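433aa long hypothetical phosphoribosylglycinamide formyl transferase (Pyrococcus horikoshii, PDB 2DWC) is an ATP-grasp family protein of the PurT type, with a Rossmann-like N-terminal domain, and holds adenosine-5'-diphosphate in this structure. Local coordinates at residues N67-D72 and I90-L95; E44-D49 and A60-V65. One frame throughout, in Å; residues are numbered along the deposited sequence.

Interaction 1 of 2, residues N67-D72 and I90-L95; sequences NMMDKD and IEAINL
Asn94 joins two loops, through Met68 and Met69, at the C-terminal end of the parallel sheet in the Rossmann-like preATP-grasp domain, each loop leading into a helix. Two hydrogen bonds from this one residue tie them together. Its backbone N donates to Met68 O (2.9 Å), and its ND2 donates to Met69 O (3.0 Å) almost straight, at 175°. Met69 O lies in the plane of the Asn94 amide, whereas ND2 stands well above the plane of the Met69 carbonyl. With CG anti to its own backbone N (chi1 -174°), the amide reaches the turn, while Asn94 is also the N-cap residue of helix 95-103, its OD1 accepting from Ala97 N. Asparagine suits the place because one amide offers both a donor and an acceptor.

Within 67-72 further polar bonds shape the turn that accepts from Asn94. Asn67 OD1 accepts from Met69 N in an Asx turn that coincides with a type I turn from Asn67 to Asp70, and Asp70 is the N-cap of helix 71-81. Lys71 lays its CB against the Asn94 amide and sends NZ to a salt bridge with Glu100.

Apolar side chains complete the contact. Flexible Met69 bends twice, bringing SD over the Ala92-Ile93 peptide, 3.4 Å from Ala92 C. Buried Met68 crosses Ile90 at about a right angle, its CE tight against Ile90 CD1 at 3.4 Å.

Interaction 2 of 2, residues E44-D49 and A60-V65; sequences EVVAVD and AHRSYV
Arg62, which meets Glu44 and Val46, begins strand 62-65, paired in parallel with strand 44-49 in a beta-alpha-beta unit whose connection contains helix 55-59. From its CB, on the face shared with Val46 and Tyr64, the chain runs through CG and CD and bends at chi3 (-60°), turning back towards strand 44-49. The guanidinium rests against Val46 CG2, with NE at 4.1 Å, CZ at 4.0 Å and NH2 nearest at 3.5 Å. At the tip NH2 donates to Glu44 OE1 at 2.7 Å, the main bond of a salt bridge; NH1 adds a weak bond to the same oxygen. OE1 uses its anti lone pair and lies in the guanidinium plane, with the carboxylate turned nearly perpendicular to it. Arginine suits this place: its long chain reaches back to Glu44 while NH2 also bridges Glu81.

Between the backbones run alternating bonds, such as Ala47 N to Arg62 O and Tyr64 N to Ala47 O. Branched valines favour the extended backbone, and Val46 CG1 meets the edge of the Tyr64 ring, whose OH bonds to Glu81. On the face of Ala47, the CB of Ala60, just before the strand, comes to 3.8 Å from Ala47 CB. The His61 ring supplies an acceptor: ND1 takes the hydrogen of Val45 N (2.9 Å), while NE2 bonds to Gln58 of the second subunit. Val45 N lies 19° out of the imidazole plane.

Overall arrangement
Both contacts belong to the Rossmann-like N-terminal domain; residues 44-65 come first along the chain and 67-95 after them, with strand 62-65 leading into helix 71-81. Their centres are 16 Å apart. Interaction 2 builds one margin of the four-stranded parallel sheet, ordered 62-65, 44-49, 21-25, 85-88; interaction 1 connects the loops after 62-65 and 85-88, the outermost strands within this chain. Met68, from the loop after edge strand 62-65, packs on the C-terminal end of neighbouring strand 44-49, its CG 3.8 Å from Val48 CG1 and its CE reaching Asp49. Asp49 bonds to Ser27 N in the probable glycine-rich loop after strand 21-25. Loop connection and sheet are thus held together in one domain.

Interaction 1 of 2, residues N67-D72 and I90-L95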
# COMPACT_ATOMS: atom_id res chain seq x y z
N ASN B 67 11.00 16.17 21.58
CA ASN B 67 10.36 15.59 22.76
C ASN B 67 8.84 15.92 22.65
O ASN B 67 8.42 17.08 22.80
CB ASN B 67 10.97 16.25 23.99
CG ASN B 67 10.27 15.86 25.27
OD1 ASN B 67 9.46 14.91 25.31
ND2 ASN B 67 10.58 16.58 26.35
N MET B 68 8.07 14.88 22.37
CA MET B 68 6.65 15.11 22.15
C MET B 68 5.89 15.34 23.47
O MET B 68 4.69 15.61 23.45
CB MET B 68 6.11 14.01 21.19
CG MET B 68 6.70 14.05 19.62
SD MET B 68 5.62 12.90 18.83
CE MET B 68 6.02 11.36 19.65
N MET B 69 6.61 15.31 24.61
CA MET B 69 6.00 15.67 25.87
C MET B 69 6.25 17.17 26.12
O MET B 69 5.78 17.75 27.13
CB MET B 69 6.58 14.82 27.03
CG MET B 69 6.17 13.36 26.95
SD MET B 69 4.36 13.20 27.02
CE MET B 69 4.00 13.95 28.61
N ASP B 70 6.95 17.84 25.20
CA ASP B 70 7.24 19.28 25.34
C ASP B 70 6.22 20.08 24.54
O ASP B 70 6.24 20.08 23.29
CB ASP B 70 8.66 19.57 24.83
CG ASP B 70 8.99 21.08 24.80
OD1 ASP B 70 10.13 21.44 24.44
OD2 ASP B 70 8.14 21.92 25.13
N LYS B 71 5.31 20.75 25.26
CA LYS B 71 4.26 21.53 24.59
C LYS B 71 4.77 22.59 23.61
O LYS B 71 4.16 22.84 22.58
CB LYS B 71 3.38 22.21 25.64
CG LYS B 71 2.39 23.13 25.07
CD LYS B 71 1.35 23.51 26.16
CE LYS B 71 1.96 24.47 27.17
NZ LYS B 71 0.94 24.83 28.27
N ASP B 72 5.87 23.26 23.96
CA ASP B 72 6.43 24.32 23.11
C ASP B 72 6.94 23.76 21.76
O ASP B 72 6.82 24.44 20.71
CB ASP B 72 7.68 24.96 23.74
CG ASP B 72 7.41 25.98 24.82
OD1 ASP B 72 6.23 26.23 25.18
OD2 ASP B 72 8.46 26.53 25.31
N ILE B 90 0.52 7.88 19.49
CA ILE B 90 0.86 7.33 20.79
C ILE B 90 0.20 8.10 21.90
O ILE B 90 -0.37 9.16 21.68
CB ILE B 90 2.37 7.35 20.99
CG1 ILE B 90 2.92 8.77 20.82
CG2 ILE B 90 2.99 6.44 19.97
CD1 ILE B 90 4.35 8.92 21.32
N GLU B 91 0.23 7.54 23.10
CA GLU B 91 -0.35 8.18 24.27
C GLU B 91 0.62 9.19 24.89
O GLU B 91 0.18 10.18 25.47
CB GLU B 91 -0.73 7.12 25.32
CG GLU B 91 -1.35 7.70 26.55
CD GLU B 91 -0.99 6.91 27.80
OE1 GLU B 91 -1.17 5.66 27.78
OE2 GLU B 91 -0.52 7.54 28.79
N ALA B 92 1.93 8.93 24.76
CA ALA B 92 2.97 9.80 25.35
C ALA B 92 3.20 11.10 24.59
O ALA B 92 4.28 11.37 24.04
CB ALA B 92 4.26 9.04 25.49
N ILE B 93 2.16 11.90 24.56
CA ILE B 93 2.20 13.19 23.92
C ILE B 93 1.71 14.19 24.97
O ILE B 93 0.91 13.86 25.83
CB ILE B 93 1.28 13.21 22.67
CG1 ILE B 93 1.91 12.38 21.55
CG2 ILE B 93 1.05 14.62 22.20
CD1 ILE B 93 0.92 12.03 20.47
N ASN B 94 2.20 15.42 24.91
CA ASN B 94 1.74 16.41 25.87
C ASN B 94 0.24 16.62 25.70
O ASN B 94 -0.23 17.09 24.65
CB ASN B 94 2.48 17.73 25.65
CG ASN B 94 2.15 18.77 26.72
OD1 ASN B 94 1.03 19.29 26.78
ND2 ASN B 94 3.14 19.08 27.57
N LEU B 95 -0.55 16.29 26.74
CA LEU B 95 -2.01 16.43 26.62
C LEU B 95 -2.51 17.87 26.62
O LEU B 95 -3.46 18.21 25.90
CB LEU B 95 -2.71 15.60 27.71
CG LEU B 95 -2.31 14.13 27.82
CD1 LEU B 95 -2.95 13.55 29.12
CD2 LEU B 95 -2.75 13.33 26.57

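Interaction 2 of 2, residues E44-D49 and A60-V65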
# COMPACT_ATOMS: atom_id res chain seq x y z
N GLU B 44 -0.36 15.73 1.73
CA GLU B 44 0.96 16.05 2.25
C GLU B 44 1.08 15.51 3.67
O GLU B 44 0.18 15.68 4.48
CB GLU B 44 1.15 17.57 2.22
CG GLU B 44 2.63 18.00 2.46
CD GLU B 44 2.94 19.40 1.93
OE1 GLU B 44 3.68 20.14 2.62
OE2 GLU B 44 2.48 19.75 0.81
N VAL B 45 2.24 14.93 4.00
CA VAL B 45 2.45 14.32 5.32
C VAL B 45 3.65 14.88 6.06
O VAL B 45 4.75 14.91 5.49
CB VAL B 45 2.74 12.79 5.19
CG1 VAL B 45 2.88 12.14 6.58
CG2 VAL B 45 1.58 12.12 4.45
N VAL B 46 3.45 15.30 7.30
CA VAL B 46 4.56 15.76 8.12
C VAL B 46 4.54 14.78 9.30
O VAL B 46 3.50 14.58 9.93
CB VAL B 46 4.35 17.18 8.58
CG1 VAL B 46 5.48 17.59 9.51
CG2 VAL B 46 4.34 18.08 7.39
N ALA B 47 5.69 14.17 9.56
CA ALA B 47 5.80 13.14 10.61
C ALA B 47 6.69 13.61 11.74
O ALA B 47 7.81 14.06 11.49
CB ALA B 47 6.41 11.86 9.96
N VAL B 48 6.22 13.44 12.96
CA VAL B 48 6.97 13.86 14.15
C VAL B 48 7.24 12.69 15.07
O VAL B 48 6.40 11.79 15.25
CB VAL B 48 6.11 14.90 14.95
CG1 VAL B 48 6.91 15.51 16.16
CG2 VAL B 48 5.65 16.03 13.99
N ASP B 49 8.43 12.67 15.66
CA ASP B 49 8.72 11.67 16.68
C ASP B 49 9.96 12.09 17.46
O ASP B 49 10.52 13.16 17.20
CB ASP B 49 8.88 10.25 16.09
CG ASP B 49 8.41 9.17 17.07
OD1 ASP B 49 8.76 9.23 18.29
OD2 ASP B 49 7.75 8.20 16.62
N ALA B 60 7.11 10.04 4.69
CA ALA B 60 6.56 11.39 4.74
C ALA B 60 7.30 12.40 3.87
O ALA B 60 8.45 12.21 3.47
CB ALA B 60 6.57 11.87 6.20
N HIS B 61 6.61 13.48 3.57
CA HIS B 61 7.24 14.56 2.82
C HIS B 61 8.29 15.30 3.69
O HIS B 61 9.34 15.70 3.19
CB HIS B 61 6.18 15.57 2.39
CG HIS B 61 5.24 15.03 1.37
ND1 HIS B 61 4.03 14.48 1.70
CD2 HIS B 61 5.35 14.94 0.01
CE1 HIS B 61 3.42 14.06 0.60
NE2 HIS B 61 4.20 14.32 -0.44
N ARG B 62 8.00 15.50 4.98
CA ARG B 62 8.94 16.22 5.86
C ARG B 62 8.82 15.66 7.26
O ARG B 62 7.78 15.08 7.60
CB ARG B 62 8.54 17.72 5.98
CG ARG B 62 9.08 18.76 5.04
CD ARG B 62 8.67 20.19 5.60
NE ARG B 62 7.22 20.47 5.76
CZ ARG B 62 6.35 20.29 4.78
NH1 ARG B 62 6.75 19.83 3.60
NH2 ARG B 62 5.06 20.55 4.96
N SER B 63 9.81 15.91 8.11
CA SER B 63 9.70 15.39 9.49
C SER B 63 10.25 16.42 10.49
O SER B 63 10.99 17.32 10.10
CB SER B 63 10.44 14.06 9.57
OG SER B 63 11.84 14.26 9.40
N TYR B 64 9.86 16.27 11.76
CA TYR B 64 10.39 17.08 12.86
C TYR B 64 10.73 16.07 13.96
O TYR B 64 10.01 15.11 14.14
CB TYR B 64 9.35 18.06 13.42
CG TYR B 64 9.02 19.20 12.50
CD1 TYR B 64 8.09 19.06 11.48
CD2 TYR B 64 9.62 20.47 12.69
CE1 TYR B 64 7.73 20.15 10.65
CE2 TYR B 64 9.28 21.55 11.89
CZ TYR B 64 8.33 21.40 10.88
OH TYR B 64 7.98 22.51 10.17
N VAL B 65 11.83 16.30 14.67
CA VAL B 65 12.27 15.40 15.73
C VAL B 65 12.36 16.18 17.02
O VAL B 65 13.01 17.23 17.08
CB VAL B 65 13.70 14.80 15.39
CG1 VAL B 65 14.20 13.90 16.56
CG2 VAL B 65 13.66 14.00 14.10